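Local coordinates for StAR-related lipid transfer protein 5 (Homo sapiens, PDB 2R55), which probably binds cholesterol or other sterols and lipids through its START domain and may take part in their transport inside the cell, at residues W83-V86 and G92-V95; I47-E50 and S55-W58. All blocks are in the same frame, centred on the assembly; numbering follows the deposited sequence.

Interaction 1 of 2, residues W83-V86 and G92-V95; sequences WDCV and GLRV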
ATOM      1  N   TRP A  83      -7.769   1.043  10.488  1.00 65.40           N
ATOM      2  CA  TRP A  83      -8.291   0.660   9.190  1.00 64.97           C
ATOM      3  C   TRP A  83      -8.879   1.878   8.500  1.00 65.34           C
ATOM      4  O   TRP A  83      -8.598   2.126   7.324  1.00 65.37           O
ATOM      5  CB  TRP A  83      -9.302  -0.478   9.280  1.00 64.02           C
ATOM      6  CG  TRP A  83     -10.047  -0.686   8.005  1.00 62.92           C
ATOM      7  CD1 TRP A  83     -11.309  -0.266   7.722  1.00 62.22           C
ATOM      8  CD2 TRP A  83      -9.567  -1.338   6.820  1.00 62.54           C
ATOM      9  NE1 TRP A  83     -11.655  -0.619   6.442  1.00 61.59           N
ATOM     10  CE2 TRP A  83     -10.605  -1.285   5.866  1.00 62.37           C
ATOM     11  CE3 TRP A  83      -8.369  -1.968   6.477  1.00 61.34           C
ATOM     12  CZ2 TRP A  83     -10.484  -1.843   4.593  1.00 62.41           C
ATOM     13  CZ3 TRP A  83      -8.248  -2.506   5.211  1.00 63.02           C
ATOM     14  CH2 TRP A  83      -9.302  -2.439   4.283  1.00 62.67           C
ATOM     15  N   ASP A  84      -9.661   2.657   9.241  1.00 65.90           N
ATOM     16  CA  ASP A  84     -10.206   3.908   8.707  1.00 66.50           C
ATOM     17  C   ASP A  84      -9.166   4.810   8.055  1.00 66.52           C
ATOM     18  O   ASP A  84      -9.466   5.527   7.102  1.00 66.70           O
ATOM     19  CB  ASP A  84     -10.991   4.668   9.766  1.00 66.61           C
ATOM     20  CG  ASP A  84     -12.475   4.450   9.628  1.00 67.77           C
ATOM     21  OD1 ASP A  84     -12.836   3.738   8.613  1.00 68.07           O
ATOM     22  OD2 ASP A  84     -13.270   4.974  10.517  1.00 68.65           O
ATOM     23  N   CYS A  85      -7.945   4.749   8.572  1.00 66.70           N
ATOM     24  CA  CYS A  85      -6.827   5.497   8.027  1.00 66.89           C
ATOM     25  C   CYS A  85      -6.353   5.001   6.665  1.00 66.77           C
ATOM     26  O   CYS A  85      -6.121   5.811   5.753  1.00 66.70           O
ATOM     27  CB  CYS A  85      -5.668   5.471   9.012  1.00 67.01           C
ATOM     28  SG  CYS A  85      -6.022   6.349  10.527  1.00 67.43           S
ATOM     29  N   VAL A  86      -6.216   3.685   6.522  1.00 66.53           N
ATOM     30  CA  VAL A  86      -5.602   3.111   5.315  1.00 66.58           C
ATOM     31  C   VAL A  86      -6.619   2.563   4.320  1.00 66.80           C
ATOM     32  O   VAL A  86      -6.289   2.302   3.178  1.00 67.71           O
ATOM     33  CB  VAL A  86      -4.572   2.008   5.655  1.00 66.45           C
ATOM     34  CG1 VAL A  86      -3.467   2.548   6.569  1.00 65.44           C
ATOM     35  CG2 VAL A  86      -5.269   0.795   6.285  1.00 66.56           C
ATOM     36  N   GLY A  92     -12.406   8.506   2.093  1.00 79.41           N
ATOM     37  CA  GLY A  92     -11.965   8.446   3.488  1.00 79.01           C
ATOM     38  C   GLY A  92     -10.771   9.348   3.790  1.00 78.57           C
ATOM     39  O   GLY A  92     -10.813  10.570   3.525  1.00 78.36           O
ATOM     40  N   LEU A  93      -9.689   8.728   4.291  1.00 77.95           N
ATOM     41  CA  LEU A  93      -8.676   9.448   5.080  1.00 77.22           C
ATOM     42  C   LEU A  93      -7.264   9.629   4.492  1.00 76.92           C
ATOM     43  O   LEU A  93      -6.589  10.608   4.809  1.00 76.57           O
ATOM     44  CB  LEU A  93      -8.577   8.823   6.484  1.00 77.08           C
ATOM     45  CG  LEU A  93      -9.850   8.793   7.359  1.00 76.81           C
ATOM     46  CD1 LEU A  93      -9.501   8.395   8.783  1.00 76.03           C
ATOM     47  CD2 LEU A  93     -10.612  10.131   7.366  1.00 76.00           C
ATOM     48  N   ARG A  94      -6.826   8.696   3.649  1.00 76.59           N
ATOM     49  CA  ARG A  94      -5.408   8.603   3.256  1.00 76.29           C
ATOM     50  C   ARG A  94      -4.779   9.895   2.654  1.00 75.69           C
ATOM     51  O   ARG A  94      -3.599  10.182   2.884  1.00 75.29           O
ATOM     52  CB  ARG A  94      -5.176   7.376   2.360  1.00 76.61           C
ATOM     53  CG  ARG A  94      -3.750   6.855   2.390  1.00 77.53           C
ATOM     54  CD  ARG A  94      -3.721   5.359   2.524  1.00 79.75           C
ATOM     55  NE  ARG A  94      -3.184   4.670   1.350  1.00 82.05           N
ATOM     56  CZ  ARG A  94      -1.893   4.401   1.154  1.00 82.84           C
ATOM     57  NH1 ARG A  94      -0.987   4.789   2.045  1.00 82.80           N
ATOM     58  NH2 ARG A  94      -1.501   3.753   0.057  1.00 82.52           N
ATOM     59  N   VAL A  95      -5.580  10.669   1.917  1.00 74.99           N
ATOM     60  CA  VAL A  95      -5.148  11.942   1.307  1.00 74.38           C
ATOM     61  C   VAL A  95      -4.500  12.876   2.327  1.00 73.77           C
ATOM     62  O   VAL A  95      -3.518  13.550   2.032  1.00 73.87           O
ATOM     63  CB  VAL A  95      -6.346  12.681   0.635  1.00 74.54           C
ATOM     64  CG1 VAL A  95      -5.970  14.115   0.183  1.00 74.51           C
ATOM     65  CG2 VAL A  95      -6.881  11.872  -0.535  1.00 74.95           C
TER
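Leu93 lies over one face of the Asp84 carbonyl, with CD1 nearly on the normal through the oxygen. Leu93 CG and CD1 are each 3.3 Å from Asp84 O, and Leu93 CB, on the same side, is 3.5 Å from it. The leucine CG stands anti to its own carbonyl carbon (chi1 -59°), beside its backbone N, and this sets CG over the Asp84 carbonyl. The Leu93 branch carrying CD1 also passes the Asp84 CB at 4.1 Å and the Cys85 SG at 4.4 Å. The second flat group is the Arg94 guanidinium. It is approached obliquely by the carbonyl oxygen of Val86, with no hydrogen bond between them. The nearer contact is of the methylene Arg94 CD, 4.0 Å from both Val86 O and Val86 CA.

This is the C-terminal end of a short helix in a START domain, a helix-grip fold in which a curved sheet holds the long C-terminal helix 204-227. The chain leaves helix 79-86, runs through a connection that is partly unmodelled, and returns across the carbonyl end of the helix. No hydrogen bond joins the two segments. Arg94 N sits 3.6 Å from Cys85 O, but that oxygen instead accepts a hydrogen bond from Trp97 NE1. Cys85 and Val86 touch Leu222 of helix 204-227, while Arg94 reaches Phe218 on the same helix. The bend of the Arg94 chain at chi2 sets CD beside Val86. Its guanidinium has a weak, long ion pair with Asp98.

Interaction 2 of 2, residues I47-E50 and S55-W58; sequences ICRE and SVSW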
ATOM      1  N   ILE A  47      16.746  -7.631   5.687  1.00 72.11           N
ATOM      2  CA  ILE A  47      16.425  -6.415   6.444  1.00 72.65           C
ATOM      3  C   ILE A  47      17.086  -5.133   5.890  1.00 73.20           C
ATOM      4  O   ILE A  47      18.268  -5.144   5.524  1.00 73.25           O
ATOM      5  CB  ILE A  47      16.771  -6.611   7.954  1.00 72.51           C
ATOM      6  CG1 ILE A  47      15.941  -5.679   8.842  1.00 72.38           C
ATOM      7  CG2 ILE A  47      18.270  -6.462   8.214  1.00 72.61           C
ATOM      8  CD1 ILE A  47      14.634  -6.306   9.331  1.00 71.40           C
ATOM      9  N   CYS A  48      16.320  -4.042   5.817  1.00 73.80           N
ATOM     10  CA  CYS A  48      16.875  -2.734   5.437  1.00 74.41           C
ATOM     11  C   CYS A  48      17.316  -2.007   6.697  1.00 74.77           C
ATOM     12  O   CYS A  48      18.503  -1.764   6.928  1.00 74.79           O
ATOM     13  CB  CYS A  48      15.840  -1.831   4.754  1.00 74.39           C
ATOM     14  SG  CYS A  48      14.926  -2.451   3.352  1.00 75.40           S
ATOM     15  N   ARG A  49      16.317  -1.646   7.493  1.00 75.26           N
ATOM     16  CA  ARG A  49      16.495  -0.820   8.669  1.00 75.91           C
ATOM     17  C   ARG A  49      15.459  -1.193   9.729  1.00 76.00           C
ATOM     18  O   ARG A  49      14.621  -2.077   9.515  1.00 76.10           O
ATOM     19  CB  ARG A  49      16.389   0.663   8.290  1.00 75.92           C
ATOM     20  CG  ARG A  49      15.191   0.976   7.406  1.00 76.49           C
ATOM     21  CD  ARG A  49      15.471   2.155   6.492  1.00 77.31           C
ATOM     22  NE  ARG A  49      14.760   3.357   6.908  1.00 77.49           N
ATOM     23  CZ  ARG A  49      15.095   4.594   6.549  1.00 79.26           C
ATOM     24  NH1 ARG A  49      16.156   4.811   5.772  1.00 79.29           N
ATOM     25  NH2 ARG A  49      14.375   5.626   6.981  1.00 79.51           N
ATOM     26  N   GLU A  50      15.542  -0.511  10.872  1.00 76.12           N
ATOM     27  CA  GLU A  50      14.634  -0.709  11.990  1.00 76.02           C
ATOM     28  C   GLU A  50      14.604   0.567  12.839  1.00 75.87           C
ATOM     29  O   GLU A  50      14.716   1.682  12.307  1.00 75.98           O
ATOM     30  CB  GLU A  50      15.077  -1.923  12.810  1.00 76.08           C
ATOM     31  CG  GLU A  50      13.924  -2.778  13.304  1.00 76.60           C
ATOM     32  CD  GLU A  50      14.249  -4.269  13.300  1.00 77.55           C
ATOM     33  OE1 GLU A  50      13.944  -4.952  14.304  1.00 77.66           O
ATOM     34  OE2 GLU A  50      14.806  -4.761  12.294  1.00 77.50           O
ATOM     35  N   SER A  55       9.908  -1.698  11.291  1.00 68.99           N
ATOM     36  CA  SER A  55      10.928  -2.593  10.765  1.00 68.02           C
ATOM     37  C   SER A  55      10.623  -2.832   9.290  1.00 67.34           C
ATOM     38  O   SER A  55       9.511  -3.244   8.920  1.00 66.88           O
ATOM     39  CB  SER A  55      10.878  -3.920  11.491  1.00 68.02           C
ATOM     40  OG  SER A  55       9.617  -4.516  11.272  1.00 68.24           O
ATOM     41  N   VAL A  56      11.594  -2.558   8.436  1.00 66.44           N
ATOM     42  CA  VAL A  56      11.358  -2.775   7.032  1.00 65.87           C
ATOM     43  C   VAL A  56      12.411  -3.708   6.453  1.00 65.68           C
ATOM     44  O   VAL A  56      13.585  -3.654   6.820  1.00 65.34           O
ATOM     45  CB  VAL A  56      11.190  -1.435   6.225  1.00 66.01           C
ATOM     46  CG1 VAL A  56      10.448  -0.378   7.056  1.00 65.09           C
ATOM     47  CG2 VAL A  56      12.510  -0.895   5.771  1.00 65.79           C
ATOM     48  N   SER A  57      11.957  -4.594   5.577  1.00 65.64           N
ATOM     49  CA  SER A  57      12.840  -5.487   4.856  1.00 65.96           C
ATOM     50  C   SER A  57      12.342  -5.576   3.429  1.00 66.08           C
ATOM     51  O   SER A  57      11.263  -5.063   3.120  1.00 66.72           O
ATOM     52  CB  SER A  57      12.854  -6.867   5.512  1.00 66.35           C
ATOM     53  OG  SER A  57      11.545  -7.279   5.859  1.00 67.10           O
ATOM     54  N   TRP A  58      13.120  -6.212   2.559  1.00 65.61           N
ATOM     55  CA  TRP A  58      12.790  -6.265   1.155  1.00 65.82           C
ATOM     56  C   TRP A  58      13.110  -7.652   0.625  1.00 66.36           C
ATOM     57  O   TRP A  58      13.706  -8.479   1.340  1.00 66.95           O
ATOM     58  CB  TRP A  58      13.560  -5.181   0.367  1.00 65.86           C
ATOM     59  CG  TRP A  58      15.030  -5.442   0.348  1.00 66.11           C
ATOM     60  CD1 TRP A  58      15.931  -5.123   1.325  1.00 66.49           C
ATOM     61  CD2 TRP A  58      15.767  -6.128  -0.670  1.00 66.31           C
ATOM     62  NE1 TRP A  58      17.184  -5.565   0.979  1.00 66.79           N
ATOM     63  CE2 TRP A  58      17.114  -6.186  -0.242  1.00 66.67           C
ATOM     64  CE3 TRP A  58      15.423  -6.695  -1.906  1.00 66.28           C
ATOM     65  CZ2 TRP A  58      18.127  -6.790  -1.015  1.00 66.09           C
ATOM     66  CZ3 TRP A  58      16.434  -7.302  -2.674  1.00 66.50           C
ATOM     67  CH2 TRP A  58      17.766  -7.339  -2.220  1.00 65.85           C
TER
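Cys48 and Val56 form the tight part of this contact. Cys48 CB lies 3.6 Å from Val56 CG2, and Arg49 CG reaches the same methyl at 3.7 Å. The Arg49 and Val56 side chains run side by side and point the same way, against helix 204-227. There Val56 touches Met215 and Thr216, and Arg49 NH2 is hydrogen-bonded to Thr216 OG1. Cys48 SG, anti to its own carbonyl carbon (chi1 -53°), lies beside the same Val56 methyl. It meets Trp58 CD1 at 3.5 Å, at the edge of the indole and near its plane, a sulfur-aromatic contact.

The backbone here is a classic beta bulge in the antiparallel hairpin of strands 46-49 and 54-60, part of the START domain sheet. Cys48 and Arg49 both face Val56. The Val56 oxygen takes a 2.9 Å bond from Cys48 N, with an N-H...O angle of 158°, and a weak one from Arg49 N. In return Val56 N bonds to Arg49 O at 3.2 Å; this donor stands above the carbonyl plane, 37° out of it.

Ile47 and Ser57 form a non-hydrogen-bonded pair, close at the backbone (Ile47 CA to Ser57 CB 3.7 Å). The end of the exposed Ile47 side chain is looser, with CD1 4.3 Å from Ser57 CB. Near the turn, the exposed Glu50 lays CG and its carboxylate carbon against Ser55 CB, with no hydrogen bond between the two residues. Ser55 OG hydrogen-bonds to Glu72 O of the next strand.

Overall arrangement
Interaction 2 precedes interaction 1 along the chain. Their centres are about 24 Å apart and their nearest atoms about 14 Å apart, so they do not touch. Both meet the C-terminal helix 204-227, at different places along it. The hairpin of interaction 2 touches Pro212, Arg213, Met215 and Thr216; interaction 1 touches Phe218 and Leu222, nearer the helix C-terminus. Interaction 1 also reaches Cys178 on strand 167-180, so it joins helix, sheet and the following loop. In START domains the lipid cavity lies between the sheet and this helix. Both contacts lie against that helix, although neither is known here to bind sterol.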